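Local atomic coordinates of Thiol:disulfide interchange protein DsbL (PDB entry 3C7M), a protein that introduces disulfide bonds into periplasmic proteins, working with DsbI as a redox pair that forms an essential disulfide in the arylsulfate sulfotransferase AssT. Residues Y166-I174 with M185-K195; F53-K61 with K150-A158. All coordinates share one frame; numbering follows the deposited sequence.

Contact 1. Residues Y166-I174 with M185-K195; sequences YVVNGKYLI and MADLIRELASK. With CD (cadmium ion), chain E.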
loop_
_atom_site.group_PDB
_atom_site.type_symbol
_atom_site.label_atom_id
_atom_site.label_comp_id
_atom_site.label_asym_id
_atom_site.label_seq_id
_atom_site.Cartn_x
_atom_site.Cartn_y
_atom_site.Cartn_z
ATOM N N TYR A 166 -3.612 2.057 -8.329
ATOM C CA TYR A 166 -4.346 0.801 -8.199
ATOM C C TYR A 166 -4.207 0.000 -9.480
ATOM O O TYR A 166 -4.586 0.471 -10.557
ATOM C CB TYR A 166 -5.821 1.050 -7.911
ATOM C CG TYR A 166 -6.102 1.765 -6.611
ATOM C CD1 TYR A 166 -6.161 3.156 -6.563
ATOM C CD2 TYR A 166 -6.355 1.050 -5.434
ATOM C CE1 TYR A 166 -6.452 3.828 -5.371
ATOM C CE2 TYR A 166 -6.652 1.718 -4.237
ATOM C CZ TYR A 166 -6.698 3.105 -4.219
ATOM O OH TYR A 166 -6.974 3.798 -3.055
ATOM N N VAL A 167 -3.655 -1.199 -9.343
ATOM C CA VAL A 167 -3.332 -2.063 -10.474
ATOM C C VAL A 167 -4.062 -3.402 -10.350
ATOM O O VAL A 167 -4.017 -4.052 -9.306
ATOM C CB VAL A 167 -1.803 -2.309 -10.561
ATOM C CG1 VAL A 167 -1.469 -3.226 -11.739
ATOM C CG2 VAL A 167 -1.039 -0.981 -10.691
ATOM N N VAL A 168 -4.734 -3.810 -11.421
ATOM C CA VAL A 168 -5.442 -5.081 -11.442
ATOM C C VAL A 168 -4.626 -6.114 -12.199
ATOM O O VAL A 168 -4.236 -5.884 -13.354
ATOM C CB VAL A 168 -6.839 -4.937 -12.102
ATOM C CG1 VAL A 168 -7.591 -6.261 -12.080
ATOM C CG2 VAL A 168 -7.653 -3.863 -11.394
ATOM N N ASN A 169 -4.364 -7.235 -11.526
ATOM C CA ASN A 169 -3.640 -8.384 -12.091
ATOM C C ASN A 169 -2.267 -8.052 -12.660
ATOM O O ASN A 169 -1.796 -8.689 -13.613
ATOM C CB ASN A 169 -4.520 -9.126 -13.103
ATOM C CG ASN A 169 -5.701 -9.786 -12.441
ATOM O OD1 ASN A 169 -5.713 -9.973 -11.223
ATOM N ND2 ASN A 169 -6.702 -10.147 -13.234
ATOM N N GLY A 170 -1.633 -7.051 -12.057
ATOM C CA GLY A 170 -0.309 -6.589 -12.466
ATOM C C GLY A 170 -0.245 -5.856 -13.794
ATOM O O GLY A 170 0.822 -5.424 -14.197
ATOM N N LYS A 171 -1.389 -5.667 -14.456
ATOM C CA LYS A 171 -1.409 -5.228 -15.855
ATOM C C LYS A 171 -2.184 -3.936 -16.098
ATOM O O LYS A 171 -1.778 -3.097 -16.907
ATOM C CB LYS A 171 -1.962 -6.354 -16.741
ATOM C CG LYS A 171 -2.128 -6.017 -18.217
ATOM C CD LYS A 171 -2.449 -7.263 -19.024
ATOM C CE LYS A 171 -2.601 -6.937 -20.502
ATOM N NZ LYS A 171 -2.887 -8.165 -21.292
ATOM N N TYR A 172 -3.302 -3.774 -15.398
ATOM C CA TYR A 172 -4.218 -2.676 -15.688
ATOM C C TYR A 172 -4.176 -1.636 -14.590
ATOM O O TYR A 172 -4.636 -1.886 -13.480
ATOM C CB TYR A 172 -5.645 -3.214 -15.876
ATOM C CG TYR A 172 -5.730 -4.276 -16.951
ATOM C CD1 TYR A 172 -5.702 -3.925 -18.303
ATOM C CD2 TYR A 172 -5.821 -5.627 -16.620
ATOM C CE1 TYR A 172 -5.764 -4.898 -19.303
ATOM C CE2 TYR A 172 -5.882 -6.612 -17.618
ATOM C CZ TYR A 172 -5.854 -6.230 -18.953
ATOM O OH TYR A 172 -5.926 -7.190 -19.945
ATOM N N LEU A 173 -3.607 -0.477 -14.911
ATOM C CA LEU A 173 -3.477 0.618 -13.966
ATOM C C LEU A 173 -4.667 1.568 -14.072
ATOM O O LEU A 173 -4.894 2.206 -15.109
ATOM C CB LEU A 173 -2.160 1.372 -14.199
ATOM C CG LEU A 173 -1.905 2.678 -13.432
ATOM C CD1 LEU A 173 -2.081 2.521 -11.935
ATOM C CD2 LEU A 173 -0.505 3.198 -13.718
ATOM N N ILE A 174 -5.429 1.672 -12.991
ATOM C CA ILE A 174 -6.537 2.618 -12.967
ATOM C C ILE A 174 -6.011 4.055 -12.912
ATOM O O ILE A 174 -5.007 4.324 -12.256
ATOM C CB ILE A 174 -7.480 2.322 -11.783
ATOM C CG1 ILE A 174 -8.090 0.923 -11.968
ATOM C CG2 ILE A 174 -8.556 3.416 -11.635
ATOM C CD1 ILE A 174 -8.836 0.383 -10.757
ATOM N N MET A 185 -15.668 2.276 -8.988
ATOM C CA MET A 185 -14.331 1.700 -8.912
ATOM C C MET A 185 -14.390 0.178 -8.828
ATOM O O MET A 185 -13.616 -0.519 -9.486
ATOM C CB MET A 185 -13.548 2.262 -7.727
ATOM C CG MET A 185 -12.061 1.946 -7.814
ATOM S SD MET A 185 -11.207 2.523 -6.349
ATOM C CE MET A 185 -9.560 1.938 -6.711
ATOM N N ALA A 186 -15.323 -0.339 -8.031
ATOM C CA ALA A 186 -15.491 -1.779 -7.909
ATOM C C ALA A 186 -15.948 -2.374 -9.249
ATOM O O ALA A 186 -15.431 -3.410 -9.661
ATOM C CB ALA A 186 -16.479 -2.109 -6.807
ATOM N N ASP A 187 -16.886 -1.698 -9.926
ATOM C CA ASP A 187 -17.335 -2.110 -11.265
ATOM C C ASP A 187 -16.140 -2.210 -12.222
ATOM O O ASP A 187 -15.990 -3.209 -12.931
ATOM C CB ASP A 187 -18.357 -1.120 -11.851
ATOM C CG ASP A 187 -19.729 -1.204 -11.194
ATOM O OD1 ASP A 187 -19.902 -1.909 -10.177
ATOM O OD2 ASP A 187 -20.644 -0.521 -11.707
ATOM N N LEU A 188 -15.302 -1.171 -12.220
ATOM C CA LEU A 188 -14.132 -1.117 -13.097
ATOM C C LEU A 188 -13.167 -2.259 -12.808
ATOM O O LEU A 188 -12.706 -2.932 -13.732
ATOM C CB LEU A 188 -13.418 0.231 -12.974
ATOM C CG LEU A 188 -12.076 0.396 -13.697
ATOM C CD1 LEU A 188 -12.191 0.137 -15.200
ATOM C CD2 LEU A 188 -11.539 1.783 -13.439
ATOM N N ILE A 189 -12.873 -2.484 -11.527
ATOM C CA ILE A 189 -11.960 -3.559 -11.137
ATOM C C ILE A 189 -12.447 -4.923 -11.632
ATOM O O ILE A 189 -11.652 -5.741 -12.101
ATOM C CB ILE A 189 -11.697 -3.581 -9.608
ATOM C CG1 ILE A 189 -10.836 -2.385 -9.198
ATOM C CG2 ILE A 189 -11.013 -4.886 -9.186
ATOM C CD1 ILE A 189 -10.908 -2.086 -7.715
ATOM N N ARG A 190 -13.751 -5.162 -11.515
ATOM C CA ARG A 190 -14.343 -6.409 -11.994
ATOM C C ARG A 190 -14.193 -6.579 -13.491
ATOM O O ARG A 190 -13.878 -7.675 -13.958
ATOM C CB ARG A 190 -15.813 -6.501 -11.599
ATOM C CG ARG A 190 -15.961 -6.637 -10.127
ATOM C CD ARG A 190 -17.246 -7.279 -9.732
ATOM N NE ARG A 190 -17.159 -7.618 -8.323
ATOM C CZ ARG A 190 -16.849 -8.822 -7.861
ATOM N NH1 ARG A 190 -16.635 -9.834 -8.698
ATOM N NH2 ARG A 190 -16.775 -9.013 -6.554
ATOM N N GLU A 191 -14.412 -5.493 -14.228
ATOM C CA GLU A 191 -14.252 -5.503 -15.694
ATOM C C GLU A 191 -12.803 -5.836 -16.056
ATOM O O GLU A 191 -12.547 -6.697 -16.903
ATOM C CB GLU A 191 -14.660 -4.166 -16.316
ATOM C CG GLU A 191 -14.299 -4.069 -17.809
ATOM C CD GLU A 191 -15.089 -3.023 -18.578
ATOM O OE1 GLU A 191 -15.899 -2.295 -17.968
ATOM O OE2 GLU A 191 -14.897 -2.939 -19.811
ATOM N N LEU A 192 -11.864 -5.182 -15.379
ATOM C CA LEU A 192 -10.442 -5.397 -15.643
ATOM C C LEU A 192 -9.991 -6.806 -15.297
ATOM O O LEU A 192 -9.163 -7.390 -16.007
ATOM C CB LEU A 192 -9.589 -4.362 -14.897
ATOM C CG LEU A 192 -9.768 -2.914 -15.370
ATOM C CD1 LEU A 192 -8.964 -1.941 -14.512
ATOM C CD2 LEU A 192 -9.411 -2.774 -16.857
ATOM N N ALA A 193 -10.544 -7.351 -14.214
ATOM C CA ALA A 193 -10.180 -8.682 -13.731
ATOM C C ALA A 193 -10.723 -9.801 -14.618
ATOM O O ALA A 193 -10.251 -10.941 -14.537
ATOM C CB ALA A 193 -10.642 -8.875 -12.294
ATOM N N SER A 194 -11.712 -9.464 -15.446
ATOM C CA SER A 194 -12.325 -10.423 -16.367
ATOM C C SER A 194 -11.574 -10.486 -17.698
ATOM O O SER A 194 -11.851 -11.349 -18.535
ATOM C CB SER A 194 -13.797 -10.076 -16.606
ATOM O OG SER A 194 -13.926 -8.939 -17.443
ATOM N N LYS A 195 -10.626 -9.570 -17.890
ATOM C CA LYS A 195 -9.832 -9.517 -19.119
ATOM C C LYS A 195 -8.762 -10.611 -19.139
ATOM O O LYS A 195 -8.201 -10.973 -18.096
ATOM C CB LYS A 195 -9.185 -8.140 -19.295
ATOM C CG LYS A 195 -10.165 -7.006 -19.570
ATOM C CD LYS A 195 -9.429 -5.736 -19.978
ATOM C CE LYS A 195 -10.365 -4.536 -20.097
ATOM N NZ LYS A 195 -11.322 -4.624 -21.246
HETATM CD CD CD E . -22.224 -0.954 -10.090
HETATM O O HOH W 1 -8.776 -12.226 -12.682
HETATM O O HOH W 2 -7.168 -9.305 -16.001
HETATM O O HOH W 3 -5.140 -9.912 -19.316
#

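Contact 2. Residues F53-K61 with K150-A158; sequences FTPFHLETK and KWKASYDVA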
loop_
_atom_site.group_PDB
_atom_site.type_symbol
_atom_site.label_atom_id
_atom_site.label_comp_id
_atom_site.label_asym_id
_atom_site.label_seq_id
_atom_site.Cartn_x
_atom_site.Cartn_y
_atom_site.Cartn_z
ATOM N N PHE A 53 -6.188 -8.100 -2.095
ATOM C CA PHE A 53 -5.664 -6.760 -1.854
ATOM C C PHE A 53 -4.188 -6.815 -1.450
ATOM O O PHE A 53 -3.819 -7.511 -0.495
ATOM C CB PHE A 53 -6.481 -6.024 -0.796
ATOM C CG PHE A 53 -5.963 -4.656 -0.500
ATOM C CD1 PHE A 53 -5.995 -3.667 -1.475
ATOM C CD2 PHE A 53 -5.376 -4.374 0.732
ATOM C CE1 PHE A 53 -5.490 -2.399 -1.223
ATOM C CE2 PHE A 53 -4.869 -3.103 0.998
ATOM C CZ PHE A 53 -4.921 -2.119 0.014
ATOM N N THR A 54 -3.365 -6.053 -2.171
ATOM C CA THR A 54 -1.916 -6.195 -2.119
ATOM C C THR A 54 -1.204 -4.829 -2.108
ATOM O O THR A 54 -0.838 -4.299 -3.164
ATOM C CB THR A 54 -1.432 -7.075 -3.298
ATOM O OG1 THR A 54 -2.177 -8.302 -3.311
ATOM C CG2 THR A 54 0.053 -7.396 -3.187
ATOM N N PRO A 55 -1.009 -4.254 -0.907
ATOM C CA PRO A 55 -0.297 -2.978 -0.836
ATOM C C PRO A 55 1.142 -3.118 -1.325
ATOM O O PRO A 55 1.794 -4.110 -1.007
ATOM C CB PRO A 55 -0.291 -2.662 0.663
ATOM C CG PRO A 55 -1.435 -3.466 1.237
ATOM C CD PRO A 55 -1.434 -4.724 0.427
ATOM N N PHE A 56 1.608 -2.137 -2.097
ATOM C CA PHE A 56 3.012 -2.011 -2.496
ATOM C C PHE A 56 3.460 -0.640 -2.023
ATOM O O PHE A 56 2.905 0.357 -2.464
ATOM C CB PHE A 56 3.129 -2.040 -4.028
ATOM C CG PHE A 56 3.455 -3.393 -4.627
ATOM C CD1 PHE A 56 2.801 -4.558 -4.222
ATOM C CD2 PHE A 56 4.371 -3.465 -5.674
ATOM C CE1 PHE A 56 3.107 -5.802 -4.807
ATOM C CE2 PHE A 56 4.682 -4.682 -6.272
ATOM C CZ PHE A 56 4.045 -5.862 -5.835
ATOM N N HIS A 57 4.445 -0.563 -1.129
ATOM C CA HIS A 57 4.915 0.744 -0.692
ATOM C C HIS A 57 6.021 1.265 -1.599
ATOM O O HIS A 57 6.862 0.491 -2.074
ATOM C CB HIS A 57 5.359 0.736 0.777
ATOM C CG HIS A 57 5.505 2.112 1.351
ATOM N ND1 HIS A 57 6.732 2.690 1.596
ATOM C CD2 HIS A 57 4.576 3.044 1.672
ATOM C CE1 HIS A 57 6.550 3.918 2.056
ATOM N NE2 HIS A 57 5.251 4.154 2.119
ATOM N N LEU A 58 5.986 2.572 -1.853
ATOM C CA LEU A 58 6.983 3.252 -2.679
ATOM C C LEU A 58 8.066 3.828 -1.779
ATOM O O LEU A 58 7.842 4.834 -1.100
ATOM C CB LEU A 58 6.309 4.355 -3.492
ATOM C CG LEU A 58 7.205 5.236 -4.364
ATOM C CD1 LEU A 58 7.799 4.456 -5.524
ATOM C CD2 LEU A 58 6.394 6.416 -4.854
ATOM N N GLU A 59 9.238 3.195 -1.779
ATOM C CA GLU A 59 10.292 3.542 -0.810
ATOM C C GLU A 59 11.047 4.841 -1.119
ATOM O O GLU A 59 11.794 5.342 -0.274
ATOM C CB GLU A 59 11.278 2.380 -0.623
ATOM C CG GLU A 59 12.163 2.116 -1.820
ATOM C CD GLU A 59 13.379 1.288 -1.465
ATOM O OE1 GLU A 59 14.188 1.731 -0.624
ATOM O OE2 GLU A 59 13.528 0.197 -2.030
ATOM N N THR A 60 10.855 5.383 -2.316
ATOM C CA THR A 60 11.650 6.531 -2.770
ATOM C C THR A 60 11.051 7.888 -2.404
ATOM O O THR A 60 11.697 8.927 -2.587
ATOM C CB THR A 60 11.892 6.468 -4.288
ATOM O OG1 THR A 60 10.638 6.282 -4.944
ATOM C CG2 THR A 60 12.802 5.305 -4.634
ATOM N N LYS A 61 9.828 7.890 -1.887
ATOM C CA LYS A 61 9.161 9.135 -1.527
ATOM C C LYS A 61 9.313 9.439 -0.042
ATOM O O LYS A 61 9.196 8.546 0.801
ATOM C CB LYS A 61 7.679 9.076 -1.919
ATOM C CG LYS A 61 6.967 10.417 -1.818
ATOM C CD LYS A 61 5.478 10.318 -2.138
ATOM C CE LYS A 61 5.201 10.311 -3.636
ATOM N NZ LYS A 61 5.572 11.608 -4.282
ATOM N N LYS A 150 9.867 -7.279 -4.097
ATOM C CA LYS A 150 8.711 -7.076 -4.981
ATOM C C LYS A 150 8.341 -5.597 -5.114
ATOM O O LYS A 150 8.019 -5.106 -6.212
ATOM C CB LYS A 150 7.502 -7.863 -4.473
ATOM C CG LYS A 150 7.613 -9.347 -4.693
ATOM C CD LYS A 150 6.402 -10.072 -4.140
ATOM C CE LYS A 150 6.355 -11.518 -4.627
ATOM N NZ LYS A 150 7.704 -12.151 -4.761
ATOM N N TRP A 151 8.378 -4.884 -3.990
ATOM C CA TRP A 151 7.960 -3.494 -3.964
ATOM C C TRP A 151 8.904 -2.543 -4.693
ATOM O O TRP A 151 8.585 -1.366 -4.864
ATOM C CB TRP A 151 7.760 -3.025 -2.529
ATOM C CG TRP A 151 6.616 -3.676 -1.834
ATOM C CD1 TRP A 151 5.699 -4.547 -2.369
ATOM C CD2 TRP A 151 6.237 -3.483 -0.472
ATOM N NE1 TRP A 151 4.785 -4.918 -1.411
ATOM C CE2 TRP A 151 5.088 -4.274 -0.238
ATOM C CE3 TRP A 151 6.762 -2.727 0.582
ATOM C CZ2 TRP A 151 4.452 -4.329 1.009
ATOM C CZ3 TRP A 151 6.135 -2.786 1.824
ATOM C CH2 TRP A 151 4.987 -3.577 2.027
ATOM N N LYS A 152 10.053 -3.047 -5.139
ATOM C CA LYS A 152 10.953 -2.221 -5.950
ATOM C C LYS A 152 10.267 -1.792 -7.247
ATOM O O LYS A 152 10.612 -0.759 -7.812
ATOM C CB LYS A 152 12.252 -2.960 -6.270
ATOM C CG LYS A 152 13.076 -3.354 -5.051
ATOM C CD LYS A 152 13.701 -2.147 -4.361
ATOM C CE LYS A 152 14.553 -2.595 -3.192
ATOM N NZ LYS A 152 15.428 -1.503 -2.674
ATOM N N ALA A 153 9.273 -2.570 -7.678
ATOM C CA ALA A 153 8.530 -2.299 -8.910
ATOM C C ALA A 153 7.626 -1.073 -8.800
ATOM O O ALA A 153 7.092 -0.607 -9.807
ATOM C CB ALA A 153 7.712 -3.540 -9.312
ATOM N N SER A 154 7.454 -0.557 -7.581
ATOM C CA SER A 154 6.589 0.597 -7.331
ATOM C C SER A 154 7.064 1.848 -8.058
ATOM O O SER A 154 6.258 2.653 -8.524
ATOM C CB SER A 154 6.504 0.884 -5.831
ATOM O OG SER A 154 5.953 -0.220 -5.129
ATOM N N TYR A 155 8.381 1.998 -8.163
ATOM C CA TYR A 155 8.959 3.212 -8.710
ATOM C C TYR A 155 8.518 3.432 -10.151
ATOM O O TYR A 155 8.056 4.515 -10.501
ATOM C CB TYR A 155 10.479 3.151 -8.584
ATOM C CG TYR A 155 11.221 4.384 -9.062
ATOM C CD1 TYR A 155 11.620 4.511 -10.395
ATOM C CD2 TYR A 155 11.551 5.406 -8.174
ATOM C CE1 TYR A 155 12.335 5.639 -10.827
ATOM C CE2 TYR A 155 12.258 6.531 -8.600
ATOM C CZ TYR A 155 12.641 6.640 -9.926
ATOM O OH TYR A 155 13.344 7.760 -10.347
ATOM N N ASP A 156 8.638 2.393 -10.969
ATOM C CA ASP A 156 8.282 2.517 -12.381
ATOM C C ASP A 156 6.777 2.636 -12.584
ATOM O O ASP A 156 6.321 3.311 -13.507
ATOM C CB ASP A 156 8.883 1.371 -13.192
ATOM C CG ASP A 156 10.395 1.511 -13.368
ATOM O OD1 ASP A 156 10.905 2.651 -13.295
ATOM O OD2 ASP A 156 11.063 0.484 -13.590
ATOM N N VAL A 157 5.999 2.020 -11.708
ATOM C CA VAL A 157 4.543 2.158 -11.812
ATOM C C VAL A 157 4.106 3.579 -11.431
ATOM O O VAL A 157 3.219 4.178 -12.069
ATOM C CB VAL A 157 3.822 1.097 -10.951
ATOM C CG1 VAL A 157 2.311 1.360 -10.896
ATOM C CG2 VAL A 157 4.093 -0.304 -11.508
ATOM N N ALA A 158 4.730 4.123 -10.390
ATOM C CA ALA A 158 4.399 5.460 -9.904
ATOM C C ALA A 158 4.628 6.575 -10.937
ATOM O O ALA A 158 4.040 7.649 -10.823
ATOM C CB ALA A 158 5.151 5.764 -8.602
HETATM O O HOH W 4 9.569 1.260 -4.032
#

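Contact 1. Residues Y166-I174 with M185-K195
The methyl CE of Met185 sits squarely over one face of the Tyr166 ring, 3.5 Å from its centroid, with SD farther out above the same face, a Met-aromatic contact. The extended Met185 chain crosses the tyrosine at about a right angle, while Tyr166 OH goes elsewhere, to Thr40 OG1. On the Tyr172 ring, one face carries CG of its neighbour Lys171 over the centre; Leu192 O and Lys195 CD approach obliquely. This is the thioredoxin-fold arrangement of a C-terminal helix packed on the sheet: helix 185-193 covers one side of the hairpin formed by strands 166-168 and 172-174, nearly antiparallel (169°) to the second strand. A classic beta bulge sets Lys171 and Tyr172 together opposite Val168, whose O accepts from both backbone N-H groups. Asp187, on the same helix, binds a cadmium ion through OD1 and OD2, as does Asp183.

Between the two tyrosines aliphatic side chains do most of the packing. Ile174 and Leu188 meet tip to tip, and Ile174 CD1 reaches Ile189 CG1 (3.8 Å). Leu192 CD1 lies among Tyr172 CB, Val168 CG2 and Ile174 CG1. With CG1 anti to the backbone N (chi1 -178°), Val168 sets that methyl against Ala193. At the far end Asn169 OD1 accepts from Thr20 N, while ND2 donates to two waters, one of which donates a hydrogen bond to Ala193 O (2.7 Å), the other to both Leu192 O and Lys195 O.

Contact 2. Residues F53-K61 with K150-A158
Phe56 and Trp151 cross with their planes at 44°, neither stacked nor edge-to-face, and the indole's CD1 lies over one face of the phenyl ring, off toward the rim, 3.4 Å from Phe56 CG. The tryptophan in turn lies against the strand backbone: Phe56 CA sits over its five-membered ring in a CH-pi contact (3.7 Å to the centroid), and His57 N is above the same indole. Pro55 O is 3.1 Å from Trp151 NE1, but the angle is too poor for a hydrogen bond. At the phenyl edge, near its plane, lie Ser154 OG and Ala153 CB.

Ser154 OG is 2.9 Å from Trp151 O and 3.3 Å from His57 O, one hydroxyl proton serving two possible acceptors. A water joins the same region, accepting from Glu59 N and donating to Trp151 O. The His57 imidazole turns away to Ser69 OG and Tyr27 N, leaving CB against the six-membered indole ring.

Farther along, Leu58 splits its methyls, CD1 against the Tyr155 backbone (3.6 Å to CA) and CD2 on Ala158 CB. Thr60 OG1 meets the Tyr155 ring at its edge. Lys152 starts away from the strand but bends at chi2 (-70°), which brings NZ to the syn side of Glu59 OE2, a 2.6 Å salt bridge. The arrangement fits the DsbA-like fold, a helical domain inserted into a thioredoxin fold: the chain returning from the insertion, at the irregular join between helices 142-150 and 154-161 and the first turn of the latter, packs on edge strand 52-57 and the turn after it.

From the N terminus, the chain passes through strands 7-9 and 20-25 and the CxxC helix before laying down edge strand 52-57. Contact 2 then closes a loop of 88 intervening residues, largely helical, bringing 150-158 back beside that strand. Helix 154-161 leads on into strand 165-168, where contact 1 opens; its own loop is short, ten residues between hairpin 166-174 and the C-terminal helix. The two loops thus follow in series, neither nesting nor crossing. The centres of the two contacts lie about 17 Å apart, yet both reach the same mixed sheet, and they touch where Val157 CG1 packs on Val167 CG2 (4.1 Å). Contact 2 ties the helical insertion to the sheet, contact 1 the C terminus.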